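Local coordinates for protein phosphatase (Thermotoga maritima, PDB 1NF2) that probably acts as a magnesium-dependent phosphatase of the haloacid dehalogenase (HAD) family, with a distinctive substrate-binding domain beside its core, at residues Arg43-Thr48 / Gly67-Leu72; Val100-Tyr105 / Glu138-Met143; Asp108-Glu113 / Glu117-Tyr122; Asn217-Phe222 / Lys239-Ile244; Val229-Ala234 / Ser252-Val257. One frame throughout, in Å; residues are numbered along the deposited sequence.

Overall arrangement
Contacts 1, 4 and 5 belong to the HAD core, whose mixed sheet carries the magnesium site of Asp8, Asp10 and Asp214; contacts 2 and 3 belong to a second alpha/beta domain with its own sheet. Contacts 4 and 5 interlock along the chain, their centres 12 Å apart, and Lys239 NZ of contact 4 reaches Glu232 O of contact 5 at 2.8 Å. The Met231 side chain of contact 5 lies about 8 Å from the magnesium ion. In the second domain, both segments of contact 3 fall, along the chain, between those of contact 2, with centres 11 Å apart. Contact 1 meets that domain: Leu45 N lies 3.1 Å from Asp108 OD1.

Contact 1. Residues Arg43-Thr48 / Gly67-Leu72; sequences RMLVST and GAIVYL
Leu45, in the first turn of helix 45-55, packs over strand 69-72 of the Rossmann-like HAD core sheet, against Ile69 and Tyr71. The leucine CG points away from its amide nitrogen (chi1 -157°), which carries the isobutyl end out toward the strand, where Leu45 CG meets Ile69 CG2 at 3.9 Å. The two side chains cross at about a right angle, so the branch point of the leucine meets a single methyl of the isoleucine. Farther along, Leu45 CD2 rests 4.3 Å from Tyr71 CB, while CD1 comes to the tyrosine ring obliquely. Tyr71 sends its hydroxyl on to Thr59. The strand begins with a classic beta bulge, Ala68 and Ile69 both facing Ala64, which Leu45 also touches. Val70 and Leu72 serve the other face of the sheet, against helix 191-202. Met44 is the N-cap of the helix; its carbonyl O takes two bonds from Thr48, from OG1 at 2.8 Å and from the backbone N at 3.1 Å, arriving from opposite faces of the carbonyl plane. The next amide, Leu45 N, is bonded to Asp108 of the second domain, and Arg43 forms a salt bridge with the magnesium ligand Asp10.

Contact 2. Residues Val100-Tyr105 / Glu138-Met143; sequences VHWQAY and ELVSKM
Val140 has CG1 anti to the amide N (chi1 176°), which leaves CG2 beside that N and aimed at the strand; Trp102, with chi1 61°, holds its indole between its own N and carbonyl carbon and swings the six-membered ring toward the same methyl. A single branch therefore carries the contact. Val140 CG2 lies 3.6 Å from Ala104 CB, a close methyl-to-methyl meeting, and 4.3 Å from Trp102 CZ3. It approaches the indole at the edge, near the ring plane, so the tryptophan borders the valine without stacking on it. The small alanine is consistent with the near approach of the helix: the CA atoms of Ala104 and Val140 are 7.5 Å apart. No hydrogen bond joins the two segments, and the touching residues are all buried. The hydrophobic cluster extends to helix 85-95, where Ile92 meets Trp102 and Ala88 meets Val140; Ile106 also touches the valine. Along strand 102-105 the alternation of side chains divides the work, for Gln103 turns to the other face and meets Ile119 and Tyr122 of helix 117-125. Helix 136-143 thus packs on one face of an antiparallel part of the six-stranded sheet, whose other face carries helix 117-125, a layered alpha/beta arrangement consistent with the C2-type cap domains of Cof-like HAD phosphatases.

Contact 3. Residues Asp108-Glu113 / Glu117-Tyr122; sequences DVLYSE and EEIKSY
Ile119 and Tyr122 of helix 117-125 press against Ser112 and Leu110 of strand 110-112, packing closely on this buried side. The first torsion of Ile119 is fully extended (chi1 180°) and turns CG1 to the strand, 3.9 Å from Ser112 CB; the isoleucine CB sits 3.8 Å from Ser112 OG. One turn on, Leu110 CD1 comes to the edge of the Tyr122 ring, near its plane, at 3.9 Å from CE1. Between these two meetings the fit is slacker, with Leu110 CD1 and Ile119 CD1 4.4 Å apart. The outer side of the helix differs: Glu117 and Lys120 are exposed, and Lys120 forms a salt bridge with Asp115 in the connecting loop. Strand 110-112 and helix residues 117-122 run nearly antiparallel (160°), their axes 10.2 Å apart at closest approach, as the first half of a beta-alpha-beta unit completed by strand 130-132. The polar ends that enter the buried side have partners beyond this pair: Ser112 OG is bonded to the carbonyl of Lys114, and Tyr122 OH to the hydroxyl of Tyr105. With no hydrogen bond across it, the interface rests on van der Waals packing, its hydroxyls satisfied by neighbouring residues.

Contact 4. Residues Asn217-Phe222 / Lys239-Ile244; sequences NDLFMF and KEASDI
Ala241 CB faces two neighbouring side chains of helix 216-222, 3.8 Å from Leu219 CD1 and 4.0 Å from Phe222 CD1. The methyl meets the phenylalanine at the ring edge, in plane. Phe222 CE1 then reaches the next residue, 3.9 Å from Ser242 CA. A shorter side chain such as alanine in place of Phe222 would probably leave a gap beside Ala241 and Ser242, with Leu219 CD1 the remaining side-chain contact to Ala241. Around this first shell the last residues of helix 236-241 are held by two bonds to one carbonyl: Ser242 OG, folded back over its own backbone at chi1 75°, donates to Lys239 O at 2.7 Å, and Ser242 N reaches the same oxygen at 3.2 Å from the same face of its plane. Arg228 of the neighbouring strand bonds Ala241 O. Helix 216-222 also carries Asp218, a magnesium ligand in a structure of this protein although it does not bind the metal in this chain; its OD1 takes the amides of Asp214 and Asn215, so the contact flanks the acidic metal site of the HAD fold.

Contact 5. Residues Val229-Ala234 / Ser252-Val257; sequences VAMENA and SGVSYV
Met231, Val229 and Val257 give up most of the surface buried here, with Val254 as the methionine's partner. Val229 and Val257 reach toward each other tip to tip, CG2 of the first 4.1 Å from CG1 of the second. The Val257 branch that touches is the one trans to its own N (chi1 164°). Met231 leaves the end of strand 227-230 and bends at chi2 (-45°) and again at chi3, bringing its methyl across to the helix, where it meets the Val254 branch obliquely. The modelled spacing of Met231 CE and Val254 CG2, 3.3 Å, is tighter than usual for two carbons, so its exact value is doubtful. Met231 to Ala234 form a type I beta turn, closed by Ala234 N to Met231 O at 3.0 Å; within it Asn233 is tied to Gly11 and Asn249. The Met231 side chain is about 4 Å from that of the magnesium ligand Asp214, which places this packing next to the metal site. Helix 253-258 covers one face of the core sheet beside strand 209-213, whose Phe212 touches both Val229 and Val254, and next to helix 22-31, while Ala230 turns to helix 236-241.

Contact 1. Residues Arg43-Thr48 / Gly67-Leu72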
# COMPACT_ATOMS: atom_id res chain seq x y z
N ARG A 43 0.86 1.04 -2.77
CA ARG A 43 1.88 1.38 -3.77
C ARG A 43 3.30 1.29 -3.20
O ARG A 43 3.48 1.14 -1.99
CB ARG A 43 1.63 2.80 -4.31
CG ARG A 43 0.17 3.05 -4.71
CD ARG A 43 -0.06 4.45 -5.28
NE ARG A 43 0.18 4.50 -6.71
CZ ARG A 43 -0.77 4.42 -7.64
NH1 ARG A 43 -2.04 4.28 -7.29
NH2 ARG A 43 -0.44 4.45 -8.92
N MET A 44 4.29 1.35 -4.08
CA MET A 44 5.70 1.28 -3.69
C MET A 44 6.02 2.43 -2.73
O MET A 44 5.29 3.41 -2.66
CB MET A 44 6.60 1.39 -4.94
CG MET A 44 6.43 0.28 -5.99
SD MET A 44 7.43 0.52 -7.50
CE MET A 44 8.96 0.43 -6.82
N LEU A 45 7.13 2.32 -1.99
CA LEU A 45 7.51 3.37 -1.05
C LEU A 45 7.85 4.65 -1.80
O LEU A 45 7.42 5.74 -1.41
CB LEU A 45 8.72 2.93 -0.22
CG LEU A 45 9.01 3.55 1.16
CD1 LEU A 45 10.50 3.86 1.24
CD2 LEU A 45 8.20 4.81 1.41
N VAL A 46 8.65 4.53 -2.86
CA VAL A 46 9.04 5.68 -3.65
C VAL A 46 7.85 6.40 -4.25
O VAL A 46 7.80 7.63 -4.26
CB VAL A 46 10.01 5.30 -4.79
CG1 VAL A 46 11.39 5.08 -4.24
CG2 VAL A 46 9.51 4.04 -5.50
N SER A 47 6.88 5.64 -4.75
CA SER A 47 5.69 6.23 -5.35
C SER A 47 4.93 7.04 -4.30
O SER A 47 4.41 8.12 -4.59
CB SER A 47 4.77 5.15 -5.92
OG SER A 47 5.45 4.37 -6.89
N THR A 48 4.87 6.50 -3.09
CA THR A 48 4.15 7.15 -2.01
C THR A 48 4.88 8.40 -1.52
O THR A 48 4.26 9.44 -1.34
CB THR A 48 3.94 6.16 -0.83
OG1 THR A 48 3.33 4.96 -1.33
CG2 THR A 48 3.05 6.77 0.25
N GLY A 67 1.46 -2.40 4.06
CA GLY A 67 1.87 -2.88 5.37
C GLY A 67 3.25 -3.48 5.52
O GLY A 67 3.73 -3.64 6.65
N ALA A 68 3.91 -3.82 4.41
CA ALA A 68 5.23 -4.43 4.45
C ALA A 68 6.31 -3.42 4.83
O ALA A 68 7.33 -3.78 5.43
CB ALA A 68 5.57 -5.08 3.11
N ILE A 69 6.10 -2.16 4.49
CA ILE A 69 7.07 -1.13 4.83
C ILE A 69 6.50 -0.01 5.70
O ILE A 69 5.40 0.50 5.44
CB ILE A 69 7.68 -0.50 3.57
CG1 ILE A 69 8.63 -1.52 2.92
CG2 ILE A 69 8.43 0.78 3.90
CD1 ILE A 69 9.47 -0.97 1.79
N VAL A 70 7.24 0.34 6.74
CA VAL A 70 6.88 1.44 7.63
C VAL A 70 8.09 2.37 7.59
O VAL A 70 9.21 1.97 7.91
CB VAL A 70 6.62 0.99 9.08
CG1 VAL A 70 6.34 2.20 9.97
CG2 VAL A 70 5.43 0.04 9.13
N TYR A 71 7.86 3.61 7.17
CA TYR A 71 8.92 4.59 7.05
C TYR A 71 8.70 5.84 7.91
O TYR A 71 7.58 6.33 8.04
CB TYR A 71 9.06 4.97 5.58
CG TYR A 71 9.71 6.30 5.29
CD1 TYR A 71 9.02 7.51 5.49
CD2 TYR A 71 11.01 6.37 4.78
CE1 TYR A 71 9.60 8.74 5.20
CE2 TYR A 71 11.60 7.60 4.47
CZ TYR A 71 10.89 8.78 4.68
OH TYR A 71 11.47 9.99 4.37
N LEU A 72 9.79 6.35 8.49
CA LEU A 72 9.76 7.57 9.30
C LEU A 72 10.72 8.55 8.65
O LEU A 72 11.86 8.21 8.34
CB LEU A 72 10.22 7.30 10.75
CG LEU A 72 9.23 6.57 11.66
CD1 LEU A 72 9.78 6.50 13.08
CD2 LEU A 72 7.91 7.30 11.65

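Contact 2. Residues Val100-Tyr105 / Glu138-Met143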
# COMPACT_ATOMS: atom_id res chain seq x y z
N VAL A 100 6.65 -18.48 -17.47
CA VAL A 100 5.68 -17.42 -17.20
C VAL A 100 6.38 -16.07 -17.24
O VAL A 100 7.60 -15.99 -17.37
CB VAL A 100 5.05 -17.59 -15.81
CG1 VAL A 100 4.31 -18.92 -15.74
CG2 VAL A 100 6.13 -17.52 -14.74
N HIS A 101 5.60 -15.00 -17.12
CA HIS A 101 6.15 -13.66 -17.12
C HIS A 101 6.05 -13.11 -15.70
O HIS A 101 4.98 -12.72 -15.23
CB HIS A 101 5.39 -12.77 -18.11
CG HIS A 101 5.64 -13.13 -19.54
ND1 HIS A 101 6.90 -13.10 -20.11
CD2 HIS A 101 4.80 -13.55 -20.52
CE1 HIS A 101 6.82 -13.49 -21.37
NE2 HIS A 101 5.56 -13.77 -21.64
N TRP A 102 7.19 -13.10 -15.01
CA TRP A 102 7.22 -12.62 -13.64
C TRP A 102 8.16 -11.45 -13.46
O TRP A 102 9.13 -11.28 -14.21
CB TRP A 102 7.63 -13.75 -12.70
CG TRP A 102 8.99 -14.30 -12.99
CD1 TRP A 102 9.34 -15.12 -14.03
CD2 TRP A 102 10.18 -14.08 -12.24
NE1 TRP A 102 10.68 -15.43 -13.96
CE2 TRP A 102 11.22 -14.80 -12.87
CE3 TRP A 102 10.48 -13.35 -11.08
CZ2 TRP A 102 12.53 -14.81 -12.39
CZ3 TRP A 102 11.78 -13.35 -10.60
CH2 TRP A 102 12.79 -14.08 -11.25
N GLN A 103 7.86 -10.65 -12.44
CA GLN A 103 8.63 -9.47 -12.09
C GLN A 103 8.84 -9.50 -10.58
O GLN A 103 8.12 -10.19 -9.86
CB GLN A 103 7.87 -8.22 -12.51
CG GLN A 103 6.40 -8.25 -12.12
CD GLN A 103 5.63 -7.07 -12.68
OE1 GLN A 103 5.61 -6.85 -13.90
NE2 GLN A 103 4.99 -6.30 -11.81
N ALA A 104 9.82 -8.75 -10.09
CA ALA A 104 10.08 -8.74 -8.65
C ALA A 104 10.31 -7.34 -8.10
O ALA A 104 10.91 -6.49 -8.76
CB ALA A 104 11.29 -9.62 -8.34
N TYR A 105 9.84 -7.11 -6.88
CA TYR A 105 10.02 -5.84 -6.19
C TYR A 105 11.17 -6.01 -5.22
O TYR A 105 11.01 -6.63 -4.17
CB TYR A 105 8.74 -5.47 -5.45
CG TYR A 105 7.64 -4.96 -6.35
CD1 TYR A 105 7.56 -3.62 -6.70
CD2 TYR A 105 6.66 -5.83 -6.85
CE1 TYR A 105 6.55 -3.14 -7.52
CE2 TYR A 105 5.64 -5.36 -7.68
CZ TYR A 105 5.59 -4.02 -8.00
OH TYR A 105 4.58 -3.53 -8.80
N GLU A 138 18.87 -14.62 -9.84
CA GLU A 138 19.98 -14.51 -8.89
C GLU A 138 19.77 -13.32 -7.95
O GLU A 138 20.05 -13.41 -6.75
CB GLU A 138 21.32 -14.36 -9.61
CG GLU A 138 22.45 -13.89 -8.69
CD GLU A 138 23.83 -13.93 -9.33
OE1 GLU A 138 23.99 -13.44 -10.46
OE2 GLU A 138 24.77 -14.44 -8.68
N LEU A 139 19.29 -12.22 -8.50
CA LEU A 139 19.04 -11.01 -7.74
C LEU A 139 18.11 -11.33 -6.56
O LEU A 139 18.43 -11.05 -5.40
CB LEU A 139 18.40 -9.95 -8.66
CG LEU A 139 18.49 -8.47 -8.28
CD1 LEU A 139 19.94 -8.08 -8.22
CD2 LEU A 139 17.79 -7.60 -9.32
N VAL A 140 16.98 -11.95 -6.86
CA VAL A 140 16.00 -12.31 -5.84
C VAL A 140 16.51 -13.38 -4.89
O VAL A 140 16.53 -13.20 -3.68
CB VAL A 140 14.69 -12.82 -6.47
CG1 VAL A 140 13.73 -13.28 -5.38
CG2 VAL A 140 14.05 -11.73 -7.31
N SER A 141 16.94 -14.51 -5.46
CA SER A 141 17.44 -15.63 -4.67
C SER A 141 18.50 -15.24 -3.65
O SER A 141 18.72 -15.97 -2.68
CB SER A 141 18.00 -16.71 -5.60
OG SER A 141 16.97 -17.25 -6.42
N LYS A 142 19.14 -14.10 -3.85
CA LYS A 142 20.19 -13.66 -2.94
C LYS A 142 19.92 -12.32 -2.25
O LYS A 142 20.66 -11.93 -1.35
CB LYS A 142 21.53 -13.60 -3.68
CG LYS A 142 22.60 -12.75 -3.01
CD LYS A 142 23.99 -13.05 -3.53
CE LYS A 142 24.50 -14.39 -3.01
NZ LYS A 142 25.94 -14.58 -3.30
N MET A 143 18.87 -11.62 -2.65
CA MET A 143 18.61 -10.32 -2.04
C MET A 143 17.25 -10.23 -1.36
O MET A 143 16.99 -9.33 -0.57
CB MET A 143 18.73 -9.23 -3.09
CG MET A 143 19.04 -7.85 -2.54
SD MET A 143 20.36 -7.09 -3.50
CE MET A 143 19.83 -7.51 -5.09

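Contact 3. Residues Asp108-Glu113 / Glu117-Tyr122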
# COMPACT_ATOMS: atom_id res chain seq x y z
N ASP A 108 12.69 -1.63 -3.29
CA ASP A 108 11.92 -0.53 -3.87
C ASP A 108 12.18 -0.25 -5.34
O ASP A 108 12.11 0.90 -5.78
CB ASP A 108 12.15 0.74 -3.04
CG ASP A 108 10.89 1.55 -2.87
OD1 ASP A 108 9.80 0.95 -2.86
OD2 ASP A 108 11.00 2.79 -2.73
N VAL A 109 12.47 -1.30 -6.10
CA VAL A 109 12.70 -1.18 -7.55
C VAL A 109 12.00 -2.36 -8.23
O VAL A 109 12.14 -3.50 -7.81
CB VAL A 109 14.21 -1.21 -7.91
CG1 VAL A 109 14.39 -1.09 -9.42
CG2 VAL A 109 14.93 -0.07 -7.21
N LEU A 110 11.23 -2.07 -9.28
CA LEU A 110 10.52 -3.13 -9.99
C LEU A 110 11.43 -3.67 -11.08
O LEU A 110 11.94 -2.91 -11.91
CB LEU A 110 9.24 -2.59 -10.64
CG LEU A 110 8.04 -3.54 -10.78
CD1 LEU A 110 7.06 -2.94 -11.78
CD2 LEU A 110 8.48 -4.91 -11.24
N TYR A 111 11.64 -4.98 -11.08
CA TYR A 111 12.47 -5.65 -12.07
C TYR A 111 11.62 -6.64 -12.85
O TYR A 111 10.65 -7.19 -12.32
CB TYR A 111 13.61 -6.42 -11.41
CG TYR A 111 14.68 -5.58 -10.75
CD1 TYR A 111 15.81 -5.19 -11.45
CD2 TYR A 111 14.56 -5.20 -9.41
CE1 TYR A 111 16.81 -4.44 -10.82
CE2 TYR A 111 15.55 -4.46 -8.78
CZ TYR A 111 16.67 -4.08 -9.49
OH TYR A 111 17.65 -3.35 -8.86
N SER A 112 11.98 -6.86 -14.11
CA SER A 112 11.28 -7.82 -14.96
C SER A 112 12.36 -8.60 -15.71
O SER A 112 13.35 -8.03 -16.16
CB SER A 112 10.37 -7.12 -15.97
OG SER A 112 9.61 -8.06 -16.69
N GLU A 113 12.16 -9.91 -15.83
CA GLU A 113 13.14 -10.75 -16.51
C GLU A 113 13.27 -10.39 -17.99
O GLU A 113 14.38 -10.26 -18.51
CB GLU A 113 12.75 -12.22 -16.38
CG GLU A 113 13.86 -13.10 -15.88
CD GLU A 113 13.46 -14.56 -15.84
OE1 GLU A 113 14.20 -15.35 -15.22
OE2 GLU A 113 12.41 -14.91 -16.42
N GLU A 117 5.52 -6.95 -23.65
CA GLU A 117 4.34 -6.09 -23.63
C GLU A 117 3.59 -6.15 -22.30
O GLU A 117 2.94 -5.19 -21.91
CB GLU A 117 3.40 -6.49 -24.77
CG GLU A 117 4.07 -6.51 -26.14
CD GLU A 117 5.05 -7.66 -26.30
OE1 GLU A 117 5.85 -7.62 -27.26
OE2 GLU A 117 5.02 -8.60 -25.48
N GLU A 118 3.67 -7.29 -21.62
CA GLU A 118 3.01 -7.46 -20.34
C GLU A 118 3.51 -6.41 -19.35
O GLU A 118 2.73 -5.65 -18.78
CB GLU A 118 3.28 -8.86 -19.77
CG GLU A 118 2.36 -9.98 -20.29
CD GLU A 118 2.54 -10.27 -21.77
OE1 GLU A 118 3.67 -10.58 -22.19
OE2 GLU A 118 1.53 -10.20 -22.51
N ILE A 119 4.83 -6.38 -19.16
CA ILE A 119 5.44 -5.44 -18.23
C ILE A 119 5.18 -3.98 -18.62
O ILE A 119 4.86 -3.15 -17.77
CB ILE A 119 6.97 -5.68 -18.12
CG1 ILE A 119 7.58 -4.67 -17.14
CG2 ILE A 119 7.63 -5.56 -19.47
CD1 ILE A 119 7.05 -4.79 -15.73
N LYS A 120 5.32 -3.68 -19.91
CA LYS A 120 5.11 -2.32 -20.39
C LYS A 120 3.74 -1.78 -19.97
O LYS A 120 3.63 -0.69 -19.40
CB LYS A 120 5.23 -2.27 -21.92
CG LYS A 120 6.61 -2.66 -22.45
CD LYS A 120 6.65 -2.59 -23.97
CE LYS A 120 8.01 -3.01 -24.52
NZ LYS A 120 9.12 -2.12 -24.05
N SER A 121 2.70 -2.57 -20.25
CA SER A 121 1.33 -2.18 -19.92
C SER A 121 1.04 -2.14 -18.43
O SER A 121 0.18 -1.38 -17.99
CB SER A 121 0.34 -3.12 -20.61
OG SER A 121 -0.98 -2.83 -20.20
N TYR A 122 1.74 -2.96 -17.64
CA TYR A 122 1.50 -2.96 -16.21
C TYR A 122 2.10 -1.72 -15.56
O TYR A 122 1.47 -1.09 -14.72
CB TYR A 122 2.08 -4.22 -15.55
CG TYR A 122 2.13 -4.13 -14.03
CD1 TYR A 122 3.22 -3.54 -13.38
CD2 TYR A 122 1.05 -4.55 -13.25
CE1 TYR A 122 3.24 -3.38 -12.00
CE2 TYR A 122 1.06 -4.39 -11.87
CZ TYR A 122 2.16 -3.80 -11.25
OH TYR A 122 2.15 -3.61 -9.89

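Contact 4. Residues Asn217-Phe222 / Lys239-Ile244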
# COMPACT_ATOMS: atom_id res chain seq x y z
N ASN A 217 -8.36 -3.55 2.35
CA ASN A 217 -7.02 -3.34 2.88
C ASN A 217 -7.00 -2.35 4.05
O ASN A 217 -6.22 -2.51 4.99
CB ASN A 217 -6.10 -2.80 1.79
CG ASN A 217 -5.63 -3.87 0.82
OD1 ASN A 217 -5.06 -3.56 -0.24
ND2 ASN A 217 -5.84 -5.14 1.17
N ASP A 218 -7.84 -1.31 3.98
CA ASP A 218 -7.90 -0.27 5.01
C ASP A 218 -8.70 -0.70 6.23
O ASP A 218 -8.50 -0.20 7.33
CB ASP A 218 -8.53 1.01 4.42
CG ASP A 218 -7.71 1.59 3.29
OD1 ASP A 218 -8.32 2.23 2.39
OD2 ASP A 218 -6.48 1.42 3.29
N LEU A 219 -9.62 -1.63 6.02
CA LEU A 219 -10.45 -2.16 7.09
C LEU A 219 -9.57 -2.61 8.27
O LEU A 219 -9.96 -2.51 9.44
CB LEU A 219 -11.25 -3.34 6.53
CG LEU A 219 -12.53 -3.83 7.20
CD1 LEU A 219 -13.51 -2.69 7.39
CD2 LEU A 219 -13.14 -4.92 6.31
N PHE A 220 -8.37 -3.10 7.96
CA PHE A 220 -7.44 -3.55 8.98
C PHE A 220 -6.99 -2.38 9.88
O PHE A 220 -6.74 -2.58 11.07
CB PHE A 220 -6.21 -4.20 8.33
CG PHE A 220 -6.47 -5.56 7.74
CD1 PHE A 220 -6.54 -6.69 8.55
CD2 PHE A 220 -6.64 -5.71 6.36
CE1 PHE A 220 -6.77 -7.96 7.99
CE2 PHE A 220 -6.87 -6.97 5.80
CZ PHE A 220 -6.93 -8.10 6.61
N MET A 221 -6.88 -1.18 9.31
CA MET A 221 -6.46 -0.01 10.08
C MET A 221 -7.53 0.47 11.05
O MET A 221 -7.22 1.03 12.10
CB MET A 221 -6.07 1.15 9.14
CG MET A 221 -4.79 0.90 8.33
SD MET A 221 -4.11 2.35 7.50
CE MET A 221 -2.75 2.48 8.26
N PHE A 222 -8.79 0.25 10.69
CA PHE A 222 -9.91 0.65 11.52
C PHE A 222 -9.82 0.14 12.95
O PHE A 222 -10.18 0.86 13.89
CB PHE A 222 -11.22 0.16 10.91
CG PHE A 222 -11.80 1.08 9.87
CD1 PHE A 222 -13.08 0.86 9.39
CD2 PHE A 222 -11.08 2.16 9.40
CE1 PHE A 222 -13.64 1.71 8.45
CE2 PHE A 222 -11.63 3.02 8.46
CZ PHE A 222 -12.91 2.79 7.98
N LYS A 239 -18.04 0.83 4.93
CA LYS A 239 -18.96 1.83 5.45
C LYS A 239 -19.63 1.35 6.73
O LYS A 239 -19.81 2.12 7.68
CB LYS A 239 -20.01 2.18 4.40
CG LYS A 239 -19.40 2.77 3.15
CD LYS A 239 -20.38 3.62 2.38
CE LYS A 239 -20.76 2.99 1.06
NZ LYS A 239 -21.26 4.01 0.11
N GLU A 240 -19.99 0.07 6.76
CA GLU A 240 -20.66 -0.51 7.91
C GLU A 240 -19.75 -0.63 9.13
O GLU A 240 -20.22 -0.78 10.25
CB GLU A 240 -21.23 -1.88 7.55
CG GLU A 240 -22.23 -1.82 6.41
CD GLU A 240 -22.77 -3.19 6.03
OE1 GLU A 240 -21.96 -4.11 5.79
OE2 GLU A 240 -24.01 -3.33 5.96
N ALA A 241 -18.44 -0.54 8.91
CA ALA A 241 -17.49 -0.64 10.01
C ALA A 241 -17.00 0.74 10.42
O ALA A 241 -16.31 0.89 11.43
CB ALA A 241 -16.30 -1.50 9.61
N SER A 242 -17.35 1.75 9.64
CA SER A 242 -16.91 3.12 9.92
C SER A 242 -17.83 3.79 10.93
O SER A 242 -18.86 3.25 11.31
CB SER A 242 -16.92 3.95 8.64
OG SER A 242 -18.26 4.28 8.29
N ASP A 243 -17.44 4.99 11.34
CA ASP A 243 -18.25 5.79 12.26
C ASP A 243 -19.02 6.81 11.43
O ASP A 243 -20.19 7.08 11.68
CB ASP A 243 -17.37 6.53 13.25
CG ASP A 243 -16.77 5.61 14.28
OD1 ASP A 243 -17.55 4.96 15.01
OD2 ASP A 243 -15.52 5.53 14.36
N ILE A 244 -18.33 7.36 10.43
CA ILE A 244 -18.89 8.39 9.56
C ILE A 244 -18.55 8.08 8.11
O ILE A 244 -17.45 7.61 7.82
CB ILE A 244 -18.28 9.79 9.87
CG1 ILE A 244 -18.39 10.10 11.37
CG2 ILE A 244 -18.98 10.85 9.03
CD1 ILE A 244 -19.82 10.26 11.86

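Contact 5. Residues Val229-Ala234 / Ser252-Val257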
# COMPACT_ATOMS: atom_id res chain seq x y z
N VAL A 229 -13.51 6.80 9.38
CA VAL A 229 -14.20 7.48 8.29
C VAL A 229 -14.10 6.71 6.98
O VAL A 229 -13.00 6.45 6.49
CB VAL A 229 -13.61 8.90 8.05
CG1 VAL A 229 -14.48 9.66 7.04
CG2 VAL A 229 -13.51 9.67 9.36
N ALA A 230 -15.25 6.36 6.42
CA ALA A 230 -15.32 5.64 5.15
C ALA A 230 -15.64 6.64 4.05
O ALA A 230 -16.45 7.54 4.25
CB ALA A 230 -16.40 4.57 5.20
N MET A 231 -15.01 6.48 2.90
CA MET A 231 -15.27 7.36 1.78
C MET A 231 -16.63 6.93 1.24
O MET A 231 -17.05 5.79 1.43
CB MET A 231 -14.18 7.18 0.70
CG MET A 231 -12.78 7.59 1.16
SD MET A 231 -12.77 9.19 2.06
CE MET A 231 -11.51 9.75 1.74
N GLU A 232 -17.35 7.84 0.59
CA GLU A 232 -18.66 7.48 0.05
C GLU A 232 -18.52 6.38 -1.02
O GLU A 232 -19.43 5.60 -1.26
CB GLU A 232 -19.37 8.69 -0.56
CG GLU A 232 -20.72 8.32 -1.16
CD GLU A 232 -21.51 9.50 -1.71
OE1 GLU A 232 -22.52 9.25 -2.41
OE2 GLU A 232 -21.14 10.67 -1.44
N ASN A 233 -17.36 6.33 -1.68
CA ASN A 233 -17.12 5.33 -2.71
C ASN A 233 -16.62 4.00 -2.12
O ASN A 233 -16.34 3.07 -2.86
CB ASN A 233 -16.10 5.87 -3.71
CG ASN A 233 -14.97 6.61 -3.04
OD1 ASN A 233 -15.18 7.69 -2.46
ND2 ASN A 233 -13.77 6.04 -3.08
N ALA A 234 -16.53 3.91 -0.79
CA ALA A 234 -16.05 2.69 -0.13
C ALA A 234 -16.97 1.51 -0.36
O ALA A 234 -18.16 1.69 -0.61
CB ALA A 234 -15.89 2.94 1.36
N SER A 252 -13.97 16.28 -2.12
CA SER A 252 -12.90 16.44 -1.15
C SER A 252 -13.53 15.85 0.09
O SER A 252 -13.71 16.53 1.10
CB SER A 252 -12.55 17.91 -0.97
OG SER A 252 -11.93 18.42 -2.14
N GLY A 253 -13.91 14.57 -0.04
CA GLY A 253 -14.54 13.85 1.05
C GLY A 253 -13.75 13.95 2.33
O GLY A 253 -14.33 14.05 3.41
N VAL A 254 -12.42 13.93 2.20
CA VAL A 254 -11.55 14.03 3.36
C VAL A 254 -11.74 15.35 4.09
O VAL A 254 -11.96 15.37 5.31
CB VAL A 254 -10.07 13.90 2.94
CG1 VAL A 254 -9.17 14.10 4.16
CG2 VAL A 254 -9.82 12.53 2.32
N SER A 255 -11.65 16.46 3.36
CA SER A 255 -11.82 17.79 3.94
C SER A 255 -13.17 17.94 4.62
O SER A 255 -13.27 18.49 5.71
CB SER A 255 -11.70 18.88 2.87
OG SER A 255 -10.36 19.07 2.44
N TYR A 256 -14.21 17.45 3.96
CA TYR A 256 -15.57 17.57 4.47
C TYR A 256 -15.72 17.12 5.92
O TYR A 256 -16.46 17.74 6.69
CB TYR A 256 -16.52 16.79 3.56
CG TYR A 256 -17.98 17.12 3.78
CD1 TYR A 256 -18.74 16.41 4.71
CD2 TYR A 256 -18.60 18.13 3.05
CE1 TYR A 256 -20.09 16.70 4.91
CE2 TYR A 256 -19.95 18.44 3.24
CZ TYR A 256 -20.69 17.72 4.17
OH TYR A 256 -22.02 18.01 4.37
N VAL A 257 -15.03 16.06 6.31
CA VAL A 257 -15.10 15.57 7.68
C VAL A 257 -13.93 16.09 8.50
O VAL A 257 -14.07 16.42 9.68
CB VAL A 257 -15.09 14.01 7.73
CG1 VAL A 257 -14.76 13.52 9.14
CG2 VAL A 257 -16.44 13.47 7.30